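Long-range contacts in L-threonine dehydrogenase (PDB 2YY7), which probably catalyses the NAD-dependent oxidation of L-threonine at its 3-hydroxyl group, holding the bound NAD on a Rossmann-type nucleotide-binding fold: residues N2-I7 and H67-I72; Y26-V31 and S46-V51; T185-D190 and F247-I252; Y201-S206 and I265-D270. One frame throughout, in Å; residues are numbered along the deposited sequence.

Contact 1 (N2-I7 and H67-I72); sequences NPKILI and HKITDI
Lys4 and Thr70 grip each other twice: Lys4 N donates to Thr70 OG1 at 3.0 Å, and Thr70 N returns a bond to Lys4 O at 2.9 Å. Lys4 O also takes the next amide, Asp71 N, at 3.2 Å. Thr70 N lies in the carbonyl plane and Asp71 N above it, which lets one acceptor serve two consecutive N-H groups where the parallel ladder starts. Threonine suits the place because its hydroxyl, set between the backbone N and the carbonyl carbon (chi1 64°), accepts like a main-chain oxygen and still gives its proton to Asp71 OD2. The ladder continues with Leu6 N bonded to Asp71 O at 2.9 Å. Apolar packing is close on the buried side, where Ile69 CD1 meets Leu6 CB at 3.7 Å and Ile69 CG2 lies 3.4 Å from Lys4 O.

Toward solvent the contact depends instead on one long chain. The Lys4 chain bends at chi2 and chi4 and curls over the end of helix 57-66, putting NZ 2.8 Å from His67 O, above the carbonyl plane. Lys68, with positive phi, closes that helix in a Schellman motif, and its NZ pairs with Glu65, while His67 NE2 bonds to Glu50. The ammonium of Lys4 thus sits at a helix C terminus, whose partial negative charge would probably favour it, whereas the buried Asp71 carboxylate is met by a neutral hydroxyl.

Contact 2 (Y26-V31 and S46-V51); sequences YGTENV and SGPFEV
The carbonyl oxygen of Ser46 receives a hydrogen bond from a water at 3.0 Å, and the same water meets Thr28 OG1 at 3.2 Å, bridging the two loops. The methyl CG2 of Thr28, placed anti to the backbone N (OG1 chi1 -60°), lies 3.6 Å from Ser46 O and next to Gly47 CA. A beta-branched residue with one polar and one apolar arm can meet water and backbone together. Gly47 suits the spot because, at its phi of 154°, a CB would run into Pro48 CD and crowd that methyl. Pro48 provides the main wedge, with CD 3.6 Å from Thr28 O and CG 4.0 Å from Glu29 CA, its ring crossing the Glu29 side chain at about a right angle. Replacing it with a serine would probably open a gap beside Thr28 O and the Glu29 chain, and give the backbone after Gly47 more freedom to turn. Segment 26-31 carries the chain from helix 13-26 into strand 31-35; 46-51 leaves helix 42-45 for strand 49-51, which runs parallel to strand 31-35. Pro48 also packs on Ile32 and on Arg23, which bonds to Val31 O, so the contact lies where helix 13-26 and these two strands meet.

Contact 3 (T185-D190 and F247-I252); sequences TDYAVD and FTPTEI
Tyr187 thrusts the far end of its ring against Pro249, the two side chains crossing at about a right angle with Tyr187 CZ 3.5 Å from Pro249 CG. Ile252 comes to the ring edge instead, its CG2 lying 3.9 Å from Tyr187 CE2. The phenol oxygen is buried among carbon atoms, yet it has a partner: Tyr187 OH donates to a water at 2.7 Å, in the plane of the ring, and that water donates onward to Phe247 O, also at 2.7 Å. Tyrosine suits the place: its flat body packs in the core while its hydroxyl reaches the water. To place the ring here chi1 stands at 91°, well off the usual staggered values.

Phe247 offers an edge to both partners: Tyr187 OH is 3.5 Å from Phe247 CE1, and Ala188 CB lies near Phe247 CZ. The small methyl of Ala188 lets Phe247 and the CD1 end of Ile252 come in beside helix 187-197. Met213 lies against Tyr187, Ala188 and Phe247.

The start of the second helix is fixed by a capping box. Glu251 N donates to Thr248 OG1 at 3.2 Å, and Thr248 N to Glu251 OE1 at 2.8 Å, while Pro249, which has no N-H to leave unbonded, takes the first helical position. The side chain of Ala188 is about 9 Å from the bound NAD, near the cofactor without touching it. Two helix starts are thus joined through an aromatic-aliphatic core, one of them opened by a capping box, in an enzyme of the UDP-galactose 4-epimerase-like short-chain dehydrogenase group.

Contact 4 (Y201-S206 and I265-D270); sequences YECFLS and ITYEPD
Tyr201 begins the pairing with its carbonyl oxygen, which accepts Thr266 N at 3.1 Å, while its side chain runs alongside Ile265, pointing the same way. Glu202 faces the other side of the sheet, its extended chain passing Thr266 OG1. There Glu202 OE2 comes within 3.7 Å of Glu268 OE1; one water donates to Glu202 OE2 at 2.6 Å and to Glu268 OE2, which would probably ease the like charges on this solvent side. Cys203 bonds through both backbone groups, N to Thr266 O at 3.0 Å and O from Glu268 N at 2.8 Å. Its small side chain lets Tyr267 close in, Cys203 CB standing 3.6 Å from Tyr267 CD1. Phe204 O accepts Asp270 N from above the carbonyl plane; Arg272 pairs with Asp270 and makes a cation-pi contact with the Phe204 ring. Leu205 O touches the Tyr267 ring edge at CD1, 3.3 Å away, and Ser206 N rests on Pro269 CG. With a glycine in place of Tyr267, Cys203 CB and Leu205 O would probably lose their cover and a gap would open beside Pro249. The arrangement is a two-stranded parallel sheet, separate from the Rossmann sheet, with helices 187-197 and 249-257 packed on its Tyr201-Cys203-Tyr267 face.

In the fold
From the N terminus, strand 5-8 pairs with strand 71-74, and contact 1 closes that first long loop. Within this loop lies the whole of contact 2, a shorter closure joining the turn after helix 13-26 to the start of strand 49-51. The two touch, Ile5 N meeting Asn30 O, and both reach the Rossmann sheet. Contacts 3 and 4 come later, across the centre of the chain, contact 3 about 35 Å and contact 4 about 42 Å from contact 1, centre to centre. Their segments alternate, so the loops cross: helix 187-197 runs into strand 200-203, helix 249-257 into strand 264-267. Tyr187 packs on Tyr201 and Cys203, making the two helices and the two-stranded sheet one unit.

Contact 1 (N2-I7 and H67-I72)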
loop_
_atom_site.group_PDB
_atom_site.type_symbol
_atom_site.label_atom_id
_atom_site.label_comp_id
_atom_site.label_asym_id
_atom_site.label_seq_id
_atom_site.Cartn_x
_atom_site.Cartn_y
_atom_site.Cartn_z
ATOM N N ASN A 2 17.616 -31.130 4.188
ATOM C CA ASN A 2 16.672 -30.567 3.235
ATOM C C ASN A 2 15.536 -29.887 3.978
ATOM O O ASN A 2 15.181 -30.278 5.089
ATOM C CB ASN A 2 16.104 -31.655 2.319
ATOM C CG ASN A 2 17.047 -32.021 1.191
ATOM O OD1 ASN A 2 16.726 -32.858 0.350
ATOM N ND2 ASN A 2 18.219 -31.391 1.164
ATOM N N PRO A 3 14.948 -28.851 3.371
ATOM C CA PRO A 3 13.848 -28.143 4.021
ATOM C C PRO A 3 12.561 -28.955 3.999
ATOM O O PRO A 3 12.408 -29.883 3.207
ATOM C CB PRO A 3 13.733 -26.872 3.193
ATOM C CG PRO A 3 14.035 -27.369 1.812
ATOM C CD PRO A 3 15.236 -28.271 2.046
ATOM N N LYS A 4 11.646 -28.603 4.892
ATOM C CA LYS A 4 10.352 -29.255 4.957
ATOM C C LYS A 4 9.429 -28.152 4.452
ATOM O O LYS A 4 9.209 -27.153 5.137
ATOM C CB LYS A 4 10.016 -29.637 6.397
ATOM C CG LYS A 4 8.802 -30.526 6.505
ATOM C CD LYS A 4 8.985 -31.806 5.698
ATOM C CE LYS A 4 7.770 -32.707 5.831
ATOM N NZ LYS A 4 7.552 -33.097 7.258
ATOM N N ILE A 5 8.900 -28.343 3.251
ATOM C CA ILE A 5 8.073 -27.341 2.593
ATOM C C ILE A 5 6.556 -27.479 2.673
ATOM O O ILE A 5 6.005 -28.571 2.551
ATOM C CB ILE A 5 8.462 -27.259 1.095
ATOM C CG1 ILE A 5 9.968 -26.998 0.968
ATOM C CG2 ILE A 5 7.660 -26.160 0.398
ATOM C CD1 ILE A 5 10.527 -27.236 -0.423
ATOM N N LEU A 6 5.893 -26.345 2.867
ATOM C CA LEU A 6 4.440 -26.295 2.903
ATOM C C LEU A 6 3.997 -25.312 1.826
ATOM O O LEU A 6 4.329 -24.124 1.878
ATOM C CB LEU A 6 3.928 -25.822 4.266
ATOM C CG LEU A 6 2.414 -25.579 4.320
ATOM C CD1 LEU A 6 1.662 -26.883 4.026
ATOM C CD2 LEU A 6 2.030 -25.032 5.691
ATOM N N ILE A 7 3.277 -25.816 0.829
ATOM C CA ILE A 7 2.778 -24.967 -0.241
ATOM C C ILE A 7 1.293 -24.722 0.007
ATOM O O ILE A 7 0.490 -25.653 -0.003
ATOM C CB ILE A 7 2.956 -25.636 -1.619
ATOM C CG1 ILE A 7 4.446 -25.839 -1.908
ATOM C CG2 ILE A 7 2.323 -24.770 -2.701
ATOM C CD1 ILE A 7 4.721 -26.673 -3.135
ATOM N N HIS A 67 3.827 -31.074 10.570
ATOM C CA HIS A 67 4.705 -31.428 9.460
ATOM C C HIS A 67 6.082 -30.793 9.626
ATOM O O HIS A 67 6.901 -30.817 8.708
ATOM C CB HIS A 67 4.079 -31.019 8.121
ATOM C CG HIS A 67 2.958 -31.915 7.690
ATOM N ND1 HIS A 67 3.163 -33.209 7.269
ATOM C CD2 HIS A 67 1.618 -31.716 7.653
ATOM C CE1 HIS A 67 2.000 -33.771 6.989
ATOM N NE2 HIS A 67 1.046 -32.885 7.215
ATOM N N LYS A 68 6.325 -30.232 10.808
ATOM C CA LYS A 68 7.608 -29.607 11.139
ATOM C C LYS A 68 8.149 -28.799 9.960
ATOM O O LYS A 68 9.270 -29.024 9.497
ATOM C CB LYS A 68 8.616 -30.689 11.533
ATOM C CG LYS A 68 8.102 -31.655 12.599
ATOM C CD LYS A 68 7.838 -30.952 13.929
ATOM C CE LYS A 68 7.260 -31.922 14.958
ATOM N NZ LYS A 68 7.050 -31.280 16.288
ATOM N N ILE A 69 7.347 -27.846 9.505
ATOM C CA ILE A 69 7.684 -27.002 8.361
ATOM C C ILE A 69 8.773 -25.968 8.608
ATOM O O ILE A 69 8.805 -25.326 9.659
ATOM C CB ILE A 69 6.425 -26.253 7.859
ATOM C CG1 ILE A 69 5.351 -27.265 7.440
ATOM C CG2 ILE A 69 6.792 -25.306 6.709
ATOM C CD1 ILE A 69 5.787 -28.203 6.338
ATOM N N THR A 70 9.656 -25.802 7.625
ATOM C CA THR A 70 10.725 -24.815 7.712
ATOM C C THR A 70 10.505 -23.720 6.661
ATOM O O THR A 70 10.833 -22.562 6.898
ATOM C CB THR A 70 12.123 -25.449 7.489
ATOM O OG1 THR A 70 12.211 -25.980 6.162
ATOM C CG2 THR A 70 12.369 -26.565 8.496
ATOM N N ASP A 71 9.938 -24.091 5.514
ATOM C CA ASP A 71 9.679 -23.144 4.428
ATOM C C ASP A 71 8.205 -23.104 4.008
ATOM O O ASP A 71 7.560 -24.142 3.866
ATOM C CB ASP A 71 10.491 -23.500 3.174
ATOM C CG ASP A 71 11.992 -23.452 3.393
ATOM O OD1 ASP A 71 12.707 -23.265 2.384
ATOM O OD2 ASP A 71 12.459 -23.613 4.542
ATOM N N ILE A 72 7.681 -21.905 3.784
ATOM C CA ILE A 72 6.302 -21.767 3.339
ATOM C C ILE A 72 6.222 -20.957 2.051
ATOM O O ILE A 72 6.799 -19.871 1.951
ATOM C CB ILE A 72 5.402 -21.073 4.398
ATOM C CG1 ILE A 72 5.160 -22.013 5.581
ATOM C CG2 ILE A 72 4.056 -20.670 3.764
ATOM C CD1 ILE A 72 4.164 -21.483 6.592
#

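Contact 2 (Y26-V31 and S46-V51)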
loop_
_atom_site.group_PDB
_atom_site.type_symbol
_atom_site.label_atom_id
_atom_site.label_comp_id
_atom_site.label_asym_id
_atom_site.label_seq_id
_atom_site.Cartn_x
_atom_site.Cartn_y
_atom_site.Cartn_z
ATOM N N TYR A 26 13.540 -32.063 -3.819
ATOM C CA TYR A 26 13.740 -32.373 -2.408
ATOM C C TYR A 26 13.058 -33.613 -1.857
ATOM O O TYR A 26 13.217 -33.927 -0.677
ATOM C CB TYR A 26 13.337 -31.172 -1.548
ATOM C CG TYR A 26 14.062 -29.890 -1.898
ATOM C CD1 TYR A 26 13.436 -28.900 -2.650
ATOM C CD2 TYR A 26 15.373 -29.669 -1.481
ATOM C CE1 TYR A 26 14.095 -27.719 -2.979
ATOM C CE2 TYR A 26 16.043 -28.486 -1.807
ATOM C CZ TYR A 26 15.397 -27.519 -2.554
ATOM O OH TYR A 26 16.043 -26.347 -2.882
ATOM N N GLY A 27 12.305 -34.320 -2.688
ATOM C CA GLY A 27 11.635 -35.514 -2.204
ATOM C C GLY A 27 10.140 -35.317 -2.056
ATOM O O GLY A 27 9.682 -34.283 -1.575
ATOM N N THR A 28 9.382 -36.325 -2.468
ATOM C CA THR A 28 7.922 -36.294 -2.421
ATOM C C THR A 28 7.315 -35.918 -1.075
ATOM O O THR A 28 6.458 -35.034 -1.001
ATOM C CB THR A 28 7.345 -37.653 -2.855
ATOM O OG1 THR A 28 7.772 -37.936 -4.193
ATOM C CG2 THR A 28 5.818 -37.638 -2.798
ATOM N N GLU A 29 7.756 -36.590 -0.014
ATOM C CA GLU A 29 7.231 -36.334 1.321
ATOM C C GLU A 29 7.818 -35.129 2.051
ATOM O O GLU A 29 7.408 -34.832 3.173
ATOM C CB GLU A 29 7.382 -37.584 2.193
ATOM C CG GLU A 29 6.547 -38.775 1.728
ATOM C CD GLU A 29 7.038 -39.357 0.418
ATOM O OE1 GLU A 29 8.263 -39.318 0.176
ATOM O OE2 GLU A 29 6.203 -39.865 -0.360
ATOM N N ASN A 30 8.774 -34.437 1.434
ATOM C CA ASN A 30 9.356 -33.252 2.057
ATOM C C ASN A 30 8.547 -32.019 1.661
ATOM O O ASN A 30 8.742 -30.933 2.207
ATOM C CB ASN A 30 10.808 -33.056 1.625
ATOM C CG ASN A 30 11.761 -33.956 2.370
ATOM O OD1 ASN A 30 11.882 -35.141 2.070
ATOM N ND2 ASN A 30 12.440 -33.400 3.361
ATOM N N VAL A 31 7.643 -32.201 0.704
ATOM C CA VAL A 31 6.801 -31.115 0.218
ATOM C C VAL A 31 5.335 -31.427 0.508
ATOM O O VAL A 31 4.770 -32.375 -0.035
ATOM C CB VAL A 31 6.979 -30.911 -1.300
ATOM C CG1 VAL A 31 6.197 -29.692 -1.755
ATOM C CG2 VAL A 31 8.459 -30.768 -1.643
ATOM N N SER A 46 -0.426 -37.198 -5.720
ATOM C CA SER A 46 1.000 -37.475 -5.868
ATOM C C SER A 46 1.860 -37.064 -4.675
ATOM O O SER A 46 3.026 -36.699 -4.841
ATOM C CB SER A 46 1.535 -36.810 -7.142
ATOM O OG SER A 46 1.404 -35.401 -7.079
ATOM N N GLY A 47 1.294 -37.132 -3.473
ATOM C CA GLY A 47 2.055 -36.765 -2.290
ATOM C C GLY A 47 1.205 -36.290 -1.125
ATOM O O GLY A 47 -0.018 -36.222 -1.236
ATOM N N PRO A 48 1.832 -35.950 0.013
ATOM C CA PRO A 48 1.111 -35.479 1.199
ATOM C C PRO A 48 0.264 -34.244 0.901
ATOM O O PRO A 48 0.781 -33.225 0.439
ATOM C CB PRO A 48 2.233 -35.175 2.186
ATOM C CG PRO A 48 3.296 -36.157 1.800
ATOM C CD PRO A 48 3.274 -36.055 0.292
ATOM N N PHE A 49 -1.035 -34.339 1.166
ATOM C CA PHE A 49 -1.948 -33.224 0.932
ATOM C C PHE A 49 -2.748 -32.910 2.193
ATOM O O PHE A 49 -3.181 -33.816 2.911
ATOM C CB PHE A 49 -2.923 -33.549 -0.204
ATOM C CG PHE A 49 -3.889 -32.435 -0.503
ATOM C CD1 PHE A 49 -3.527 -31.392 -1.350
ATOM C CD2 PHE A 49 -5.142 -32.403 0.101
ATOM C CE1 PHE A 49 -4.402 -30.329 -1.592
ATOM C CE2 PHE A 49 -6.025 -31.344 -0.131
ATOM C CZ PHE A 49 -5.654 -30.307 -0.978
ATOM N N GLU A 50 -2.951 -31.622 2.448
ATOM C CA GLU A 50 -3.702 -31.175 3.614
ATOM C C GLU A 50 -4.687 -30.074 3.238
ATOM O O GLU A 50 -4.321 -29.103 2.569
ATOM C CB GLU A 50 -2.751 -30.618 4.680
ATOM C CG GLU A 50 -1.790 -31.632 5.267
ATOM C CD GLU A 50 -2.404 -32.424 6.404
ATOM O OE1 GLU A 50 -3.650 -32.469 6.498
ATOM O OE2 GLU A 50 -1.638 -33.006 7.199
ATOM N N VAL A 51 -5.934 -30.223 3.667
ATOM C CA VAL A 51 -6.927 -29.193 3.403
ATOM C C VAL A 51 -6.614 -28.080 4.396
ATOM O O VAL A 51 -6.316 -28.349 5.558
ATOM C CB VAL A 51 -8.365 -29.692 3.673
ATOM C CG1 VAL A 51 -9.348 -28.531 3.555
ATOM C CG2 VAL A 51 -8.727 -30.796 2.688
HETATM O O HOH W 1 5.501 -37.216 -6.361
#

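Contact 3 (T185-D190 and F247-I252)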
loop_
_atom_site.group_PDB
_atom_site.type_symbol
_atom_site.label_atom_id
_atom_site.label_comp_id
_atom_site.label_asym_id
_atom_site.label_seq_id
_atom_site.Cartn_x
_atom_site.Cartn_y
_atom_site.Cartn_z
ATOM N N THR A 185 -4.064 -11.529 -17.640
ATOM C CA THR A 185 -3.238 -12.075 -18.709
ATOM C C THR A 185 -3.667 -13.479 -19.136
ATOM O O THR A 185 -3.023 -14.102 -19.980
ATOM C CB THR A 185 -1.761 -12.123 -18.262
ATOM O OG1 THR A 185 -1.662 -12.801 -17.003
ATOM C CG2 THR A 185 -1.204 -10.716 -18.104
ATOM N N ASP A 186 -4.762 -13.971 -18.564
ATOM C CA ASP A 186 -5.245 -15.314 -18.866
ATOM C C ASP A 186 -5.526 -15.603 -20.343
ATOM O O ASP A 186 -5.582 -16.767 -20.743
ATOM C CB ASP A 186 -6.495 -15.614 -18.033
ATOM C CG ASP A 186 -6.202 -15.692 -16.538
ATOM O OD1 ASP A 186 -5.062 -15.385 -16.120
ATOM O OD2 ASP A 186 -7.116 -16.063 -15.779
ATOM N N TYR A 187 -5.689 -14.563 -21.157
ATOM C CA TYR A 187 -5.962 -14.781 -22.577
ATOM C C TYR A 187 -4.809 -15.524 -23.252
ATOM O O TYR A 187 -5.022 -16.245 -24.226
ATOM C CB TYR A 187 -6.197 -13.453 -23.314
ATOM C CG TYR A 187 -4.939 -12.853 -23.904
ATOM C CD1 TYR A 187 -4.147 -11.972 -23.169
ATOM C CD2 TYR A 187 -4.511 -13.209 -25.187
ATOM C CE1 TYR A 187 -2.955 -11.458 -23.697
ATOM C CE2 TYR A 187 -3.319 -12.708 -25.719
ATOM C CZ TYR A 187 -2.550 -11.835 -24.967
ATOM O OH TYR A 187 -1.365 -11.352 -25.482
ATOM N N ALA A 188 -3.593 -15.339 -22.736
ATOM C CA ALA A 188 -2.406 -15.978 -23.306
ATOM C C ALA A 188 -2.398 -17.493 -23.094
ATOM O O ALA A 188 -1.567 -18.204 -23.659
ATOM C CB ALA A 188 -1.139 -15.355 -22.722
ATOM N N VAL A 189 -3.309 -17.970 -22.252
ATOM C CA VAL A 189 -3.447 -19.395 -21.994
ATOM C C VAL A 189 -4.661 -19.866 -22.796
ATOM O O VAL A 189 -4.579 -20.818 -23.571
ATOM C CB VAL A 189 -3.676 -19.681 -20.491
ATOM C CG1 VAL A 189 -3.968 -21.169 -20.271
ATOM C CG2 VAL A 189 -2.443 -19.265 -19.701
ATOM N N ASP A 190 -5.779 -19.172 -22.619
ATOM C CA ASP A 190 -7.019 -19.507 -23.316
ATOM C C ASP A 190 -6.835 -19.622 -24.831
ATOM O O ASP A 190 -7.365 -20.538 -25.463
ATOM C CB ASP A 190 -8.082 -18.449 -23.015
ATOM C CG ASP A 190 -8.567 -18.497 -21.580
ATOM O OD1 ASP A 190 -9.303 -17.571 -21.178
ATOM O OD2 ASP A 190 -8.218 -19.456 -20.860
ATOM N N PHE A 247 4.789 -9.293 -25.287
ATOM C CA PHE A 247 4.171 -9.443 -26.593
ATOM C C PHE A 247 2.712 -9.009 -26.574
ATOM O O PHE A 247 2.114 -8.847 -25.514
ATOM C CB PHE A 247 4.297 -10.902 -27.078
ATOM C CG PHE A 247 3.636 -11.929 -26.172
ATOM C CD1 PHE A 247 2.249 -12.069 -26.135
ATOM C CD2 PHE A 247 4.412 -12.776 -25.383
ATOM C CE1 PHE A 247 1.640 -13.043 -25.325
ATOM C CE2 PHE A 247 3.818 -13.755 -24.568
ATOM C CZ PHE A 247 2.428 -13.886 -24.541
ATOM N N THR A 248 2.151 -8.804 -27.758
ATOM C CA THR A 248 0.761 -8.395 -27.909
ATOM C C THR A 248 -0.047 -9.609 -28.345
ATOM O O THR A 248 0.518 -10.640 -28.716
ATOM C CB THR A 248 0.612 -7.338 -29.021
ATOM O OG1 THR A 248 1.081 -7.898 -30.255
ATOM C CG2 THR A 248 1.416 -6.084 -28.702
ATOM N N PRO A 249 -1.383 -9.512 -28.291
ATOM C CA PRO A 249 -2.201 -10.649 -28.714
ATOM C C PRO A 249 -1.919 -10.963 -30.186
ATOM O O PRO A 249 -1.852 -12.129 -30.578
ATOM C CB PRO A 249 -3.622 -10.150 -28.482
ATOM C CG PRO A 249 -3.457 -9.286 -27.263
ATOM C CD PRO A 249 -2.201 -8.508 -27.588
ATOM N N THR A 250 -1.738 -9.916 -30.994
ATOM C CA THR A 250 -1.455 -10.097 -32.416
ATOM C C THR A 250 -0.212 -10.961 -32.592
ATOM O O THR A 250 -0.194 -11.879 -33.417
ATOM C CB THR A 250 -1.216 -8.746 -33.139
ATOM O OG1 THR A 250 -2.390 -7.932 -33.046
ATOM C CG2 THR A 250 -0.892 -8.975 -34.612
ATOM N N GLU A 251 0.824 -10.681 -31.806
ATOM C CA GLU A 251 2.062 -11.444 -31.916
ATOM C C GLU A 251 1.927 -12.904 -31.480
ATOM O O GLU A 251 2.427 -13.793 -32.169
ATOM C CB GLU A 251 3.185 -10.762 -31.123
ATOM C CG GLU A 251 3.486 -9.340 -31.598
ATOM C CD GLU A 251 4.493 -8.611 -30.719
ATOM O OE1 GLU A 251 4.300 -8.571 -29.485
ATOM O OE2 GLU A 251 5.475 -8.064 -31.263
ATOM N N ILE A 252 1.266 -13.171 -30.353
ATOM C CA ILE A 252 1.139 -14.561 -29.924
ATOM C C ILE A 252 0.211 -15.338 -30.855
ATOM O O ILE A 252 0.413 -16.527 -31.090
ATOM C CB ILE A 252 0.651 -14.696 -28.450
ATOM C CG1 ILE A 252 0.535 -16.182 -28.093
ATOM C CG2 ILE A 252 -0.686 -13.997 -28.254
ATOM C CD1 ILE A 252 0.388 -16.462 -26.610
HETATM O O HOH W 2 -0.241 -9.207 -24.321
#

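Contact 4 (Y201-S206 and I265-D270)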
loop_
_atom_site.group_PDB
_atom_site.type_symbol
_atom_site.label_atom_id
_atom_site.label_comp_id
_atom_site.label_asym_id
_atom_site.label_seq_id
_atom_site.Cartn_x
_atom_site.Cartn_y
_atom_site.Cartn_z
ATOM N N TYR A 201 -10.413 -17.992 -31.836
ATOM C CA TYR A 201 -10.493 -17.469 -30.479
ATOM C C TYR A 201 -11.003 -16.033 -30.435
ATOM O O TYR A 201 -10.701 -15.226 -31.312
ATOM C CB TYR A 201 -9.103 -17.539 -29.824
ATOM C CG TYR A 201 -9.003 -16.921 -28.438
ATOM C CD1 TYR A 201 -8.021 -15.971 -28.153
ATOM C CD2 TYR A 201 -9.882 -17.285 -27.418
ATOM C CE1 TYR A 201 -7.915 -15.396 -26.892
ATOM C CE2 TYR A 201 -9.786 -16.716 -26.144
ATOM C CZ TYR A 201 -8.798 -15.769 -25.890
ATOM O OH TYR A 201 -8.702 -15.184 -24.651
ATOM N N GLU A 202 -11.795 -15.735 -29.411
ATOM C CA GLU A 202 -12.310 -14.392 -29.207
ATOM C C GLU A 202 -11.574 -13.860 -27.979
ATOM O O GLU A 202 -11.860 -14.247 -26.847
ATOM C CB GLU A 202 -13.827 -14.428 -28.991
ATOM C CG GLU A 202 -14.594 -14.850 -30.251
ATOM C CD GLU A 202 -16.104 -14.753 -30.096
ATOM O OE1 GLU A 202 -16.822 -14.993 -31.089
ATOM O OE2 GLU A 202 -16.573 -14.440 -28.985
ATOM N N CYS A 203 -10.607 -12.985 -28.232
ATOM C CA CYS A 203 -9.754 -12.390 -27.204
ATOM C C CYS A 203 -10.428 -11.282 -26.387
ATOM O O CYS A 203 -11.101 -10.417 -26.949
ATOM C CB CYS A 203 -8.501 -11.838 -27.885
ATOM S SG CYS A 203 -7.129 -11.449 -26.795
ATOM N N PHE A 204 -10.236 -11.292 -25.067
ATOM C CA PHE A 204 -10.843 -10.270 -24.222
ATOM C C PHE A 204 -9.984 -9.017 -24.014
ATOM O O PHE A 204 -10.274 -8.189 -23.149
ATOM C CB PHE A 204 -11.274 -10.867 -22.870
ATOM C CG PHE A 204 -10.143 -11.389 -22.025
ATOM C CD1 PHE A 204 -9.286 -10.516 -21.361
ATOM C CD2 PHE A 204 -9.970 -12.763 -21.847
ATOM C CE1 PHE A 204 -8.277 -11.001 -20.526
ATOM C CE2 PHE A 204 -8.964 -13.257 -21.015
ATOM C CZ PHE A 204 -8.118 -12.376 -20.353
ATOM N N LEU A 205 -8.939 -8.888 -24.826
ATOM C CA LEU A 205 -8.036 -7.737 -24.801
ATOM C C LEU A 205 -7.810 -7.321 -26.260
ATOM O O LEU A 205 -7.791 -8.177 -27.144
ATOM C CB LEU A 205 -6.701 -8.120 -24.159
ATOM C CG LEU A 205 -6.338 -7.537 -22.787
ATOM C CD1 LEU A 205 -7.532 -7.543 -21.841
ATOM C CD2 LEU A 205 -5.182 -8.341 -22.217
ATOM N N SER A 206 -7.648 -6.020 -26.511
ATOM C CA SER A 206 -7.429 -5.524 -27.871
ATOM C C SER A 206 -6.086 -6.005 -28.426
ATOM O O SER A 206 -5.133 -6.228 -27.675
ATOM C CB SER A 206 -7.521 -3.992 -27.912
ATOM O OG SER A 206 -6.669 -3.390 -26.958
ATOM N N ILE A 265 -8.427 -15.100 -35.205
ATOM C CA ILE A 265 -8.684 -14.429 -33.941
ATOM C C ILE A 265 -9.415 -13.102 -34.112
ATOM O O ILE A 265 -9.105 -12.318 -35.008
ATOM C CB ILE A 265 -7.355 -14.176 -33.187
ATOM C CG1 ILE A 265 -7.628 -13.549 -31.813
ATOM C CG2 ILE A 265 -6.455 -13.264 -34.011
ATOM C CD1 ILE A 265 -6.381 -13.415 -30.949
ATOM N N THR A 266 -10.401 -12.871 -33.252
ATOM C CA THR A 266 -11.165 -11.632 -33.258
ATOM C C THR A 266 -10.972 -11.028 -31.869
ATOM O O THR A 266 -10.642 -11.743 -30.922
ATOM C CB THR A 266 -12.662 -11.880 -33.535
ATOM O OG1 THR A 266 -13.185 -12.813 -32.583
ATOM C CG2 THR A 266 -12.851 -12.433 -34.944
ATOM N N TYR A 267 -11.181 -9.723 -31.747
ATOM C CA TYR A 267 -10.961 -9.033 -30.481
ATOM C C TYR A 267 -12.201 -8.362 -29.885
ATOM O O TYR A 267 -12.791 -7.466 -30.492
ATOM C CB TYR A 267 -9.844 -8.004 -30.687
ATOM C CG TYR A 267 -8.544 -8.632 -31.162
ATOM C CD1 TYR A 267 -7.659 -9.215 -30.255
ATOM C CD2 TYR A 267 -8.226 -8.693 -32.523
ATOM C CE1 TYR A 267 -6.495 -9.846 -30.683
ATOM C CE2 TYR A 267 -7.059 -9.327 -32.963
ATOM C CZ TYR A 267 -6.200 -9.902 -32.033
ATOM O OH TYR A 267 -5.056 -10.555 -32.444
ATOM N N GLU A 268 -12.587 -8.799 -28.689
ATOM C CA GLU A 268 -13.749 -8.240 -28.004
ATOM C C GLU A 268 -13.387 -7.890 -26.564
ATOM O O GLU A 268 -13.778 -8.583 -25.623
ATOM C CB GLU A 268 -14.906 -9.244 -28.032
ATOM C CG GLU A 268 -15.283 -9.682 -29.442
ATOM C CD GLU A 268 -16.486 -10.604 -29.479
ATOM O OE1 GLU A 268 -16.793 -11.125 -30.574
ATOM O OE2 GLU A 268 -17.126 -10.803 -28.423
ATOM N N PRO A 269 -12.636 -6.793 -26.375
ATOM C CA PRO A 269 -12.186 -6.305 -25.066
ATOM C C PRO A 269 -13.309 -6.082 -24.059
ATOM O O PRO A 269 -14.353 -5.535 -24.402
ATOM C CB PRO A 269 -11.479 -4.993 -25.411
ATOM C CG PRO A 269 -11.012 -5.207 -26.812
ATOM C CD PRO A 269 -12.196 -5.881 -27.446
ATOM N N ASP A 270 -13.099 -6.516 -22.818
ATOM C CA ASP A 270 -14.096 -6.299 -21.777
ATOM C C ASP A 270 -13.454 -5.545 -20.608
ATOM O O ASP A 270 -12.421 -4.903 -20.794
ATOM C CB ASP A 270 -14.743 -7.628 -21.338
ATOM C CG ASP A 270 -13.767 -8.602 -20.689
ATOM O OD1 ASP A 270 -14.167 -9.773 -20.519
ATOM O OD2 ASP A 270 -12.629 -8.220 -20.343
HETATM O O HOH W 3 -18.859 -13.289 -28.808
#